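Local atomic coordinates of putative transcriptional regulator protein (Vibrio parahaemolyticus, PDB entry 3ER6), a protein that probably acts as a sequence-specific DNA-binding transcription regulator with AraC-type DNA-binding motifs, this chain being its DJ-1/PfpI-like part. Residues A13-G18 and R53-R58; L78-I83 and D99-L104; A113-I118 and V133-F138; Q129-M134 and E148-T153. The protein carries 1 engineered substitution. One frame throughout, in Å; residues are numbered along the deposited sequence.

In the fold
Interactions 1 to 3 follow in series along the chain and all reach the six-stranded sheet of the DJ-1/PfpI-like fold; interaction 4 begins on the stretch where interaction 3 ends. Interactions 1 and 2, with centres about 14 Å apart, meet where strands 9-14 and 77-80 pair, Leu-14 N lying 2.8 Å from Ile-79 O. Interaction 3 takes up the next strand, 110-114, its centre about 15 Å from that of interaction 2; there Ser-82 and Asp-115 probably share a hydrogen bond. Interactions 3 and 4, with centres about 11 Å apart, share Val-133 and Met-134. The contacts thus run from strand 9-14, next to the outer strand 43-48, through 77-80 and 110-114, to an outlying beta-alpha-beta unit with its own two-stranded parallel sheet.

Interaction 1 (A13-G18 and R53-R58); sequences ALAPTG and RPLIGR
Leu-55 supplies the apolar part of this contact. Its CD1 methyl packs against Ala-15 CB at 3.7 Å, while CD2 lies 3.7 Å from Ala-15 O. With CG anti to its carbonyl carbon (chi1 -72°), the side chain sends both methyls against 15-18, CD1 near Gly-18 CA and CD2 near Gly-18 N.

Two CA-H...O contacts join the backbones in the absence of direct hydrogen bonds. Gly-18 CA, with no side chain, lies close against the Ile-56 carbonyl, 3.3 Å from Ile-56 O, and Gly-57 CA in return approaches Gly-18 O at 3.5 Å, nearly straight at the hydrogen (168°).

Water completes the polar seam. One molecule accepts from both Gly-18 N, at 2.9 Å, and Ile-56 N, at 3.1 Å; another donates to Gly-18 O at 2.7 Å and takes a weak bond from Arg-58 N. The guanidinium of Arg-58 turns to other partners, bonding Arg-19 O and forming a salt bridge with Glu-32 of the second subunit. The loop after strand 9-14 is therefore joined to strand 55-57 by apolar packing of Leu-55, CA-H...O contacts and bridging waters, without a direct hydrogen bond, beside a charged link across the dimer.

Interaction 2 (L78-I83 and D99-L104); sequences LIIGSI and DWIREL
Leu-78 holds CG anti to its backbone N (chi1 170°), which lifts its forked end off the strand toward Trp-100, Ile-101 and Leu-104. Trp-100 likewise has CG anti to N (chi1 177°), placing the six-membered ring against Leu-78 CD1.

The two branches of Leu-78 divide the work. CD1 meets the indole obliquely, 3.6 Å from Trp-100 CH2. CD2 fits between two successive turns of the helix, 3.9 Å from Ile-101 CG1 and equally 3.9 Å from Leu-104 CD1, and the leucine crosses both of these side chains at about a right angle. On the helix itself, Leu-104 CD1 rests 3.6 Å above one face of the indole, toward its rim, which backs the ring on that side. Ile-80 and Ile-101 reach toward each other tip to tip, their CD1 atoms 4.0 Å apart. All the contact is apolar, and the indole NE1 is satisfied by Phe-72 O.

Strand 77-80 lies inside the sheet between strands 9-14 and 110-114, and helix 95-106 packs over it, the axes of 78-80 and 99-104 passing 10.8 Å apart. Helix 117-124 borders the same layer through Val-120, which touches both Ile-80 and Ile-101, whereas Ile-79 faces helix 22-37.

Interaction 3 (A113-I118 and V133-F138); sequences AIDTGI and VMHSYF
Val-133 meets the CD1 methyl of Ile-118 with its carbonyl O (3.6 Å) and its CG2 (4.1 Å). That carbonyl is buried with no hydrogen-bonding partner in the model.

Met-134 comes next, its chain bent at chi2 and chi3, which brings the CE methyl back to Ile-118. CE lies 3.7 Å from Ile-118 CB, and also close to Asp-115 O. Its SD sits over the centre of one face of the His-135 ring, 3.7 Å above the plane.

His-135 then makes the polar link. NE2 donates to Asp-115 OD1 at 2.8 Å, nearly straight (165°) and in the ring plane, although the carboxylate is turned 48° from that plane. The other oxygen, OD2, is bonded to Ser-82 OG, so the aspartate is gripped from two residues.

Last comes Phe-138, whose CD2 lies 3.4 Å from Thr-116 CG2 in an oblique approach; Thr-116 OG1 is bonded to Ile-83 N. Asp-115, with positive phi (60°), and Thr-116 centre a type II' turn between strand 110-114 and helix 117-124, the strand-turn-helix place where DJ-1/PfpI and class I glutaminase relatives carry their nucleophilic cysteine at the nucleophile elbow; here Asp-115 probably occupies it, and no catalytic role is established.

Interaction 4 (Q129-M134 and E148-T153); sequences QNKAVM and EIMLMT
Ala-132 is held at both its backbone N and its backbone O: the N donates to Met-150 O at 2.9 Å, and the O accepts from Met-152 N at 2.8 Å, the latter nearly along the C=O axis. A third bond, from Met-150 N to Asn-130 O, is longer at 3.1 Å and more bent (149°), and the donor is tilted from the carbonyl plane. Water extends the ladder at either end. One molecule donates to Glu-148 O and, weakly, to Asn-130 O; another accepts from Met-134 N and lies 2.9 Å from Met-152 O, to which it probably donates.

Lys-131 pairs with Met-150 and Ala-132 with Leu-151 in parallel bridges. Strands 131-132 and 150-151, joined by helix 136-145 in a beta-alpha-beta unit, form a two-stranded parallel sheet separate from the main one.

On the face bearing Lys-131 and Met-150, the two side chains are extended and lie side by side, pointing the same way, with Lys-131 CE 4.1 Å from Met-150 SD. Met-152 is folded instead, chi2 and chi3 both bent, and its sulfur turns obliquely across Lys-131, 4.2 Å from CD. Leu-158 of strand 157-160 touches both Lys-131 and Met-152.

The face of Ala-132 and Leu-151 is turned to helix 136-145. Ala-132 CB meets Ile-149 CG2 at 3.6 Å, and Phe-142 touches all three residues. Leu-151 CD2 reaches past the alanine to Met-134, 4.0 Å from its CB.

Interaction 1 (A13-G18 and R53-R58)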
loop_
_atom_site.group_PDB
_atom_site.type_symbol
_atom_site.label_atom_id
_atom_site.label_comp_id
_atom_site.label_asym_id
_atom_site.label_seq_id
_atom_site.Cartn_x
_atom_site.Cartn_y
_atom_site.Cartn_z
ATOM N N ALA A 13 6.289 -13.037 1.456
ATOM C CA ALA A 13 6.365 -11.657 1.948
ATOM C C ALA A 13 6.237 -11.645 3.467
ATOM O O ALA A 13 5.167 -11.903 4.032
ATOM C CB ALA A 13 5.225 -10.814 1.306
ATOM N N LEU A 14 7.341 -11.368 4.145
ATOM C CA LEU A 14 7.359 -11.251 5.575
ATOM C C LEU A 14 6.941 -9.842 5.990
ATOM O O LEU A 14 7.604 -8.847 5.615
ATOM C CB LEU A 14 8.781 -11.516 6.076
ATOM C CG LEU A 14 9.032 -11.314 7.564
ATOM C CD1 LEU A 14 8.253 -12.411 8.406
ATOM C CD2 LEU A 14 10.522 -11.357 7.780
ATOM N N ALA A 15 5.859 -9.775 6.787
ATOM C CA ALA A 15 5.303 -8.498 7.288
ATOM C C ALA A 15 5.574 -8.461 8.774
ATOM O O ALA A 15 4.897 -9.124 9.568
ATOM C CB ALA A 15 3.743 -8.431 6.965
ATOM N N PRO A 16 6.641 -7.771 9.175
ATOM C CA PRO A 16 6.992 -7.802 10.568
ATOM C C PRO A 16 6.027 -7.112 11.559
ATOM O O PRO A 16 6.032 -7.468 12.714
ATOM C CB PRO A 16 8.356 -7.118 10.598
ATOM C CG PRO A 16 8.988 -7.535 9.240
ATOM C CD PRO A 16 7.745 -7.325 8.297
ATOM N N THR A 17 5.232 -6.142 11.122
ATOM C CA THR A 17 4.352 -5.404 12.044
ATOM C C THR A 17 3.082 -4.894 11.382
ATOM O O THR A 17 3.132 -4.335 10.269
ATOM C CB THR A 17 5.106 -4.202 12.740
ATOM O OG1 THR A 17 4.174 -3.436 13.535
ATOM C CG2 THR A 17 5.704 -3.287 11.762
ATOM N N GLY A 18 1.942 -5.014 12.078
ATOM C CA GLY A 18 0.702 -4.474 11.563
ATOM C C GLY A 18 0.650 -2.944 11.626
ATOM O O GLY A 18 -0.225 -2.329 11.060
ATOM N N ARG A 53 1.587 -15.310 13.909
ATOM C CA ARG A 53 0.294 -14.847 14.505
ATOM C C ARG A 53 -0.330 -13.790 13.590
ATOM O O ARG A 53 0.364 -13.243 12.763
ATOM C CB ARG A 53 0.527 -14.230 15.907
ATOM C CG ARG A 53 1.250 -15.161 16.921
ATOM C CD ARG A 53 0.394 -16.302 17.384
ATOM N NE ARG A 53 -0.739 -15.766 18.134
ATOM C CZ ARG A 53 -1.933 -16.352 18.230
ATOM N NH1 ARG A 53 -2.159 -17.544 17.653
ATOM N NH2 ARG A 53 -2.904 -15.734 18.907
ATOM N N PRO A 54 -1.624 -13.472 13.769
ATOM C CA PRO A 54 -2.269 -12.391 13.026
ATOM C C PRO A 54 -1.554 -11.039 13.260
ATOM O O PRO A 54 -0.958 -10.828 14.318
ATOM C CB PRO A 54 -3.654 -12.278 13.677
ATOM C CG PRO A 54 -3.925 -13.623 14.269
ATOM C CD PRO A 54 -2.550 -14.179 14.673
ATOM N N LEU A 55 -1.589 -10.177 12.258
ATOM C CA LEU A 55 -1.096 -8.843 12.439
ATOM C C LEU A 55 -2.285 -8.102 12.972
ATOM O O LEU A 55 -3.413 -8.341 12.529
ATOM C CB LEU A 55 -0.666 -8.200 11.112
ATOM C CG LEU A 55 0.634 -8.758 10.476
ATOM C CD1 LEU A 55 0.987 -7.820 9.399
ATOM C CD2 LEU A 55 1.761 -8.852 11.470
ATOM N N ILE A 56 -2.015 -7.123 13.803
ATOM C CA ILE A 56 -3.065 -6.172 14.225
ATOM C C ILE A 56 -2.810 -4.869 13.428
ATOM O O ILE A 56 -1.826 -4.185 13.656
ATOM C CB ILE A 56 -2.964 -5.948 15.719
ATOM C CG1 ILE A 56 -3.073 -7.319 16.460
ATOM C CG2 ILE A 56 -4.073 -4.905 16.158
ATOM C CD1 ILE A 56 -4.486 -8.009 16.177
ATOM N N GLY A 57 -3.681 -4.567 12.477
ATOM C CA GLY A 57 -3.486 -3.441 11.557
ATOM C C GLY A 57 -4.225 -2.230 12.098
ATOM O O GLY A 57 -4.885 -2.298 13.150
ATOM N N ARG A 58 -4.080 -1.105 11.422
ATOM C CA ARG A 58 -4.769 0.097 11.825
ATOM C C ARG A 58 -6.235 0.009 11.446
ATOM O O ARG A 58 -6.625 -0.826 10.659
ATOM C CB ARG A 58 -4.084 1.261 11.162
ATOM C CG ARG A 58 -2.678 1.445 11.835
ATOM C CD ARG A 58 -1.936 2.416 11.112
ATOM N NE ARG A 58 -0.511 2.447 11.458
ATOM C CZ ARG A 58 0.050 3.131 12.460
ATOM N NH1 ARG A 58 -0.660 3.813 13.373
ATOM N NH2 ARG A 58 1.372 3.097 12.559
HETATM O O HOH W 1 -1.545 -0.776 9.285
HETATM O O HOH W 2 1.012 -6.535 14.322
#

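Interaction 2 (L78-I83 and D99-L104)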
loop_
_atom_site.group_PDB
_atom_site.type_symbol
_atom_site.label_atom_id
_atom_site.label_comp_id
_atom_site.label_asym_id
_atom_site.label_seq_id
_atom_site.Cartn_x
_atom_site.Cartn_y
_atom_site.Cartn_z
ATOM N N LEU A 78 11.948 -13.136 -1.722
ATOM C CA LEU A 78 11.510 -12.873 -0.353
ATOM C C LEU A 78 11.363 -11.365 -0.216
ATOM O O LEU A 78 12.318 -10.645 -0.498
ATOM C CB LEU A 78 12.493 -13.438 0.699
ATOM C CG LEU A 78 12.255 -13.002 2.174
ATOM C CD1 LEU A 78 11.003 -13.661 2.823
ATOM C CD2 LEU A 78 13.480 -13.224 3.115
ATOM N N ILE A 79 10.193 -10.877 0.217
ATOM C CA ILE A 79 10.057 -9.457 0.559
ATOM C C ILE A 79 10.084 -9.302 2.079
ATOM O O ILE A 79 9.394 -10.021 2.808
ATOM C CB ILE A 79 8.739 -8.860 -0.000
ATOM C CG1 ILE A 79 8.655 -9.182 -1.477
ATOM C CG2 ILE A 79 8.640 -7.307 0.284
ATOM C CD1 ILE A 79 7.379 -8.748 -2.102
ATOM N N ILE A 80 10.918 -8.392 2.548
ATOM C CA ILE A 80 10.953 -8.095 3.948
ATOM C C ILE A 80 10.358 -6.719 4.098
ATOM O O ILE A 80 10.937 -5.692 3.640
ATOM C CB ILE A 80 12.387 -8.101 4.488
ATOM C CG1 ILE A 80 13.055 -9.486 4.245
ATOM C CG2 ILE A 80 12.433 -7.625 5.932
ATOM C CD1 ILE A 80 14.585 -9.394 4.524
ATOM N N GLY A 81 9.173 -6.672 4.710
ATOM C CA GLY A 81 8.512 -5.354 4.910
ATOM C C GLY A 81 9.049 -4.502 6.066
ATOM O O GLY A 81 10.033 -4.846 6.735
ATOM N N SER A 82 8.347 -3.388 6.331
ATOM C CA SER A 82 8.636 -2.467 7.418
ATOM C C SER A 82 8.723 -3.123 8.787
ATOM O O SER A 82 7.954 -4.041 9.139
ATOM C CB SER A 82 7.557 -1.365 7.468
ATOM O OG SER A 82 7.956 -0.375 8.385
ATOM N N ILE A 83 9.673 -2.635 9.584
ATOM C CA ILE A 83 9.713 -3.037 10.975
ATOM C C ILE A 83 9.271 -1.912 11.879
ATOM O O ILE A 83 9.414 -2.002 13.104
ATOM C CB ILE A 83 11.121 -3.647 11.404
ATOM C CG1 ILE A 83 12.290 -2.638 11.216
ATOM C CG2 ILE A 83 11.415 -4.952 10.643
ATOM C CD1 ILE A 83 13.647 -3.132 11.947
ATOM N N ASP A 99 18.207 -16.266 10.789
ATOM C CA ASP A 99 18.887 -17.398 10.190
ATOM C C ASP A 99 18.191 -17.762 8.894
ATOM O O ASP A 99 18.822 -18.055 7.915
ATOM C CB ASP A 99 18.904 -18.638 11.119
ATOM C CG ASP A 99 19.764 -18.429 12.379
ATOM O OD1 ASP A 99 20.630 -17.530 12.365
ATOM O OD2 ASP A 99 19.550 -19.152 13.395
ATOM N N TRP A 100 16.854 -17.731 8.895
ATOM C CA TRP A 100 16.076 -18.091 7.712
ATOM C C TRP A 100 16.329 -17.125 6.507
ATOM O O TRP A 100 16.559 -17.557 5.397
ATOM C CB TRP A 100 14.598 -18.125 8.145
ATOM C CG TRP A 100 13.595 -18.413 7.084
ATOM C CD1 TRP A 100 13.343 -19.624 6.484
ATOM C CD2 TRP A 100 12.594 -17.504 6.614
ATOM N NE1 TRP A 100 12.279 -19.502 5.621
ATOM C CE2 TRP A 100 11.810 -18.206 5.670
ATOM C CE3 TRP A 100 12.344 -16.147 6.836
ATOM C CZ2 TRP A 100 10.774 -17.604 4.961
ATOM C CZ3 TRP A 100 11.277 -15.527 6.142
ATOM C CH2 TRP A 100 10.504 -16.274 5.200
ATOM N N ILE A 101 16.398 -15.828 6.769
ATOM C CA ILE A 101 16.710 -14.826 5.743
ATOM C C ILE A 101 18.135 -15.016 5.220
ATOM O O ILE A 101 18.401 -14.968 4.000
ATOM C CB ILE A 101 16.540 -13.425 6.361
ATOM C CG1 ILE A 101 15.044 -13.170 6.675
ATOM C CG2 ILE A 101 17.169 -12.304 5.449
ATOM C CD1 ILE A 101 14.791 -11.929 7.591
ATOM N N ARG A 102 19.047 -15.215 6.168
ATOM C CA ARG A 102 20.461 -15.427 5.808
ATOM C C ARG A 102 20.534 -16.620 4.865
ATOM O O ARG A 102 21.173 -16.559 3.802
ATOM C CB ARG A 102 21.299 -15.635 7.068
ATOM C CG ARG A 102 22.729 -16.047 6.837
ATOM C CD ARG A 102 23.389 -16.395 8.202
ATOM N NE ARG A 102 24.727 -16.957 7.985
ATOM C CZ ARG A 102 25.840 -16.234 7.856
ATOM N NH1 ARG A 102 25.787 -14.935 7.963
ATOM N NH2 ARG A 102 27.000 -16.836 7.654
ATOM N N GLU A 103 19.856 -17.712 5.220
ATOM C CA GLU A 103 19.981 -18.916 4.405
ATOM C C GLU A 103 19.361 -18.761 3.053
ATOM O O GLU A 103 19.919 -19.221 2.045
ATOM C CB GLU A 103 19.366 -20.155 5.088
ATOM C CG GLU A 103 20.014 -20.495 6.441
ATOM C CD GLU A 103 19.216 -21.590 7.228
ATOM O OE1 GLU A 103 19.066 -21.430 8.460
ATOM O OE2 GLU A 103 18.723 -22.590 6.626
ATOM N N LEU A 104 18.158 -18.204 3.014
ATOM C CA LEU A 104 17.498 -18.001 1.733
ATOM C C LEU A 104 18.412 -17.172 0.822
ATOM O O LEU A 104 18.553 -17.464 -0.377
ATOM C CB LEU A 104 16.130 -17.303 1.891
ATOM C CG LEU A 104 14.944 -18.106 2.437
ATOM C CD1 LEU A 104 13.735 -17.104 2.755
ATOM C CD2 LEU A 104 14.527 -19.288 1.526
#

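Interaction 3 (A113-I118 and V133-F138)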
loop_
_atom_site.group_PDB
_atom_site.type_symbol
_atom_site.label_atom_id
_atom_site.label_comp_id
_atom_site.label_asym_id
_atom_site.label_seq_id
_atom_site.Cartn_x
_atom_site.Cartn_y
_atom_site.Cartn_z
ATOM N N ALA A 113 13.905 -5.620 0.169
ATOM C CA ALA A 113 13.699 -5.035 1.481
ATOM C C ALA A 113 13.140 -3.646 1.244
ATOM O O ALA A 113 13.724 -2.878 0.461
ATOM C CB ALA A 113 15.038 -4.932 2.276
ATOM N N ILE A 114 12.005 -3.336 1.898
ATOM C CA ILE A 114 11.286 -2.083 1.686
ATOM C C ILE A 114 11.135 -1.337 2.997
ATOM O O ILE A 114 10.912 -1.992 4.043
ATOM C CB ILE A 114 9.867 -2.384 0.976
ATOM C CG1 ILE A 114 8.948 -3.220 1.859
ATOM C CG2 ILE A 114 10.093 -3.194 -0.340
ATOM C CD1 ILE A 114 7.532 -3.436 1.230
ATOM N N ASP A 115 11.284 0.012 2.974
ATOM C CA ASP A 115 11.091 0.806 4.147
ATOM C C ASP A 115 12.132 0.297 5.168
ATOM O O ASP A 115 13.241 -0.097 4.768
ATOM C CB ASP A 115 9.645 0.681 4.680
ATOM C CG ASP A 115 9.278 1.776 5.751
ATOM O OD1 ASP A 115 10.052 2.722 6.032
ATOM O OD2 ASP A 115 8.183 1.689 6.304
ATOM N N THR A 116 11.792 0.302 6.450
ATOM C CA THR A 116 12.765 -0.148 7.497
ATOM C C THR A 116 13.150 -1.664 7.446
ATOM O O THR A 116 14.043 -2.106 8.152
ATOM C CB THR A 116 12.357 0.281 8.918
ATOM O OG1 THR A 116 11.068 -0.231 9.253
ATOM C CG2 THR A 116 12.326 1.809 9.017
ATOM N N GLY A 117 12.473 -2.447 6.621
ATOM C CA GLY A 117 12.992 -3.796 6.228
ATOM C C GLY A 117 14.452 -3.687 5.792
ATOM O O GLY A 117 15.234 -4.678 5.901
ATOM N N ILE A 118 14.850 -2.512 5.308
ATOM C CA ILE A 118 16.276 -2.310 4.954
ATOM C C ILE A 118 17.229 -2.508 6.178
ATOM O O ILE A 118 18.333 -3.064 6.027
ATOM C CB ILE A 118 16.539 -0.966 4.185
ATOM C CG1 ILE A 118 15.820 -1.000 2.835
ATOM C CG2 ILE A 118 18.106 -0.726 3.996
ATOM C CD1 ILE A 118 15.551 0.345 2.240
ATOM N N VAL A 133 20.300 2.511 0.980
ATOM C CA VAL A 133 19.474 3.723 0.865
ATOM C C VAL A 133 18.529 3.801 2.080
ATOM O O VAL A 133 18.120 2.783 2.611
ATOM C CB VAL A 133 18.653 3.678 -0.468
ATOM C CG1 VAL A 133 19.603 3.720 -1.680
ATOM C CG2 VAL A 133 17.728 2.406 -0.528
ATOM N N MET A 134 18.171 4.998 2.537
ATOM C CA MET A 134 17.105 5.067 3.532
ATOM C C MET A 134 16.424 6.396 3.342
ATOM O O MET A 134 17.085 7.343 2.854
ATOM C CB MET A 134 17.653 4.902 4.958
ATOM C CG MET A 134 16.608 4.974 6.101
ATOM S SD MET A 134 15.071 3.933 5.965
ATOM C CE MET A 134 15.799 2.383 5.644
ATOM N N HIS A 135 15.137 6.499 3.690
ATOM C CA HIS A 135 14.456 7.774 3.555
ATOM C C HIS A 135 14.884 8.703 4.712
ATOM O O HIS A 135 15.510 8.262 5.711
ATOM C CB HIS A 135 12.920 7.593 3.485
ATOM C CG HIS A 135 12.365 6.697 4.543
ATOM N ND1 HIS A 135 12.430 7.001 5.881
ATOM C CD2 HIS A 135 11.773 5.471 4.461
ATOM C CE1 HIS A 135 11.883 6.017 6.578
ATOM N NE2 HIS A 135 11.482 5.077 5.740
ATOM N N SER A 136 14.560 9.986 4.599
ATOM C CA SER A 136 15.025 10.976 5.559
ATOM C C SER A 136 14.542 10.740 6.978
ATOM O O SER A 136 15.219 11.100 7.939
ATOM C CB SER A 136 14.608 12.391 5.118
ATOM O OG SER A 136 15.253 12.729 3.899
ATOM N N TYR A 137 13.353 10.156 7.121
ATOM C CA TYR A 137 12.829 9.988 8.474
ATOM C C TYR A 137 13.749 9.058 9.313
ATOM O O TYR A 137 14.020 9.335 10.497
ATOM C CB TYR A 137 11.382 9.476 8.475
ATOM C CG TYR A 137 10.813 9.552 9.868
ATOM C CD1 TYR A 137 10.605 10.776 10.468
ATOM C CD2 TYR A 137 10.564 8.408 10.608
ATOM C CE1 TYR A 137 10.107 10.870 11.745
ATOM C CE2 TYR A 137 10.093 8.489 11.891
ATOM C CZ TYR A 137 9.865 9.724 12.451
ATOM O OH TYR A 137 9.404 9.809 13.727
ATOM N N PHE A 138 14.247 7.977 8.717
ATOM C CA PHE A 138 15.115 7.074 9.470
ATOM C C PHE A 138 16.618 7.068 9.077
ATOM O O PHE A 138 17.376 6.214 9.549
ATOM C CB PHE A 138 14.525 5.644 9.534
ATOM C CG PHE A 138 13.440 5.492 10.598
ATOM C CD1 PHE A 138 13.705 5.836 11.923
ATOM C CD2 PHE A 138 12.179 5.012 10.289
ATOM C CE1 PHE A 138 12.754 5.720 12.904
ATOM C CE2 PHE A 138 11.219 4.909 11.265
ATOM C CZ PHE A 138 11.500 5.269 12.573
#

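Interaction 4 (Q129-M134 and E148-T153)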
loop_
_atom_site.group_PDB
_atom_site.type_symbol
_atom_site.label_atom_id
_atom_site.label_comp_id
_atom_site.label_asym_id
_atom_site.label_seq_id
_atom_site.Cartn_x
_atom_site.Cartn_y
_atom_site.Cartn_z
ATOM N N GLN A 129 28.371 -5.015 -0.940
ATOM C CA GLN A 129 29.155 -3.789 -1.123
ATOM C C GLN A 129 29.006 -2.793 0.012
ATOM O O GLN A 129 29.577 -1.661 -0.021
ATOM C CB GLN A 129 28.737 -3.110 -2.416
ATOM C CG GLN A 129 29.070 -3.909 -3.663
ATOM C CD GLN A 129 29.188 -2.985 -4.884
ATOM O OE1 GLN A 129 29.198 -1.742 -4.747
ATOM N NE2 GLN A 129 29.264 -3.574 -6.074
ATOM N N ASN A 130 28.211 -3.160 1.007
ATOM C CA ASN A 130 27.991 -2.248 2.103
ATOM C C ASN A 130 27.558 -0.840 1.658
ATOM O O ASN A 130 27.982 0.143 2.257
ATOM C CB ASN A 130 29.224 -2.137 3.025
ATOM C CG ASN A 130 29.237 -3.233 4.116
ATOM O OD1 ASN A 130 30.088 -3.229 5.014
ATOM N ND2 ASN A 130 28.317 -4.198 4.010
ATOM N N LYS A 131 26.650 -0.753 0.685
ATOM C CA LYS A 131 25.970 0.523 0.420
ATOM C C LYS A 131 24.447 0.376 0.490
ATOM O O LYS A 131 23.907 -0.648 0.097
ATOM C CB LYS A 131 26.364 1.088 -0.957
ATOM C CG LYS A 131 27.873 1.228 -1.108
ATOM C CD LYS A 131 28.270 1.641 -2.513
ATOM C CE LYS A 131 29.683 2.264 -2.477
ATOM N NZ LYS A 131 29.890 3.264 -3.574
ATOM N N ALA A 132 23.745 1.396 0.962
ATOM C CA ALA A 132 22.295 1.234 1.116
ATOM C C ALA A 132 21.613 2.538 0.830
ATOM O O ALA A 132 22.259 3.547 0.552
ATOM C CB ALA A 132 21.946 0.795 2.558
ATOM N N VAL A 133 20.300 2.511 0.980
ATOM C CA VAL A 133 19.474 3.723 0.865
ATOM C C VAL A 133 18.529 3.801 2.080
ATOM O O VAL A 133 18.120 2.783 2.611
ATOM C CB VAL A 133 18.653 3.678 -0.468
ATOM C CG1 VAL A 133 19.603 3.720 -1.680
ATOM C CG2 VAL A 133 17.728 2.406 -0.528
ATOM N N MET A 134 18.171 4.998 2.537
ATOM C CA MET A 134 17.105 5.067 3.532
ATOM C C MET A 134 16.424 6.396 3.342
ATOM O O MET A 134 17.085 7.343 2.854
ATOM C CB MET A 134 17.653 4.902 4.958
ATOM C CG MET A 134 16.608 4.974 6.101
ATOM S SD MET A 134 15.071 3.933 5.965
ATOM C CE MET A 134 15.799 2.383 5.644
ATOM N N GLU A 148 29.143 1.792 9.093
ATOM C CA GLU A 148 29.993 1.174 8.048
ATOM C C GLU A 148 29.280 1.012 6.700
ATOM O O GLU A 148 29.888 0.621 5.707
ATOM C CB GLU A 148 30.516 -0.192 8.518
ATOM C CG GLU A 148 29.477 -1.364 8.620
ATOM C CD GLU A 148 28.536 -1.305 9.832
ATOM O OE1 GLU A 148 28.585 -0.311 10.616
ATOM O OE2 GLU A 148 27.730 -2.263 9.992
ATOM N N ILE A 149 27.983 1.296 6.684
ATOM C CA ILE A 149 27.227 1.232 5.434
ATOM C C ILE A 149 27.058 2.657 4.871
ATOM O O ILE A 149 26.527 3.543 5.536
ATOM C CB ILE A 149 25.874 0.528 5.609
ATOM C CG1 ILE A 149 26.092 -0.892 6.159
ATOM C CG2 ILE A 149 25.083 0.535 4.243
ATOM C CD1 ILE A 149 24.802 -1.664 6.503
ATOM N N MET A 150 27.542 2.888 3.668
ATOM C CA MET A 150 27.387 4.193 3.057
ATOM C C MET A 150 25.972 4.371 2.523
ATOM O O MET A 150 25.529 3.578 1.704
ATOM C CB MET A 150 28.366 4.326 1.896
ATOM C CG MET A 150 28.472 5.745 1.244
ATOM S SD MET A 150 29.569 5.671 -0.231
ATOM C CE MET A 150 29.070 7.179 -1.059
ATOM N N LEU A 151 25.276 5.417 2.955
ATOM C CA LEU A 151 23.964 5.746 2.393
ATOM C C LEU A 151 24.114 6.521 1.084
ATOM O O LEU A 151 24.837 7.550 1.021
ATOM C CB LEU A 151 23.148 6.576 3.377
ATOM C CG LEU A 151 22.529 5.880 4.584
ATOM C CD1 LEU A 151 21.728 6.926 5.413
ATOM C CD2 LEU A 151 21.557 4.707 4.096
ATOM N N MET A 152 23.428 6.059 0.051
ATOM C CA MET A 152 23.490 6.683 -1.242
ATOM C C MET A 152 22.367 7.693 -1.236
ATOM O O MET A 152 21.204 7.370 -1.480
ATOM C CB MET A 152 23.315 5.631 -2.306
ATOM C CG MET A 152 24.386 4.555 -2.205
ATOM S SD MET A 152 26.112 5.186 -2.176
ATOM C CE MET A 152 26.231 5.567 -3.891
ATOM N N THR A 153 22.715 8.925 -0.912
ATOM C CA THR A 153 21.722 9.875 -0.503
ATOM C C THR A 153 20.878 10.450 -1.662
ATOM O O THR A 153 19.879 11.116 -1.423
ATOM C CB THR A 153 22.372 11.000 0.328
ATOM O OG1 THR A 153 21.350 11.745 0.991
ATOM C CG2 THR A 153 23.160 11.919 -0.554
HETATM O O HOH W 3 31.014 1.384 3.268
HETATM O O HOH W 4 19.348 7.090 0.735
#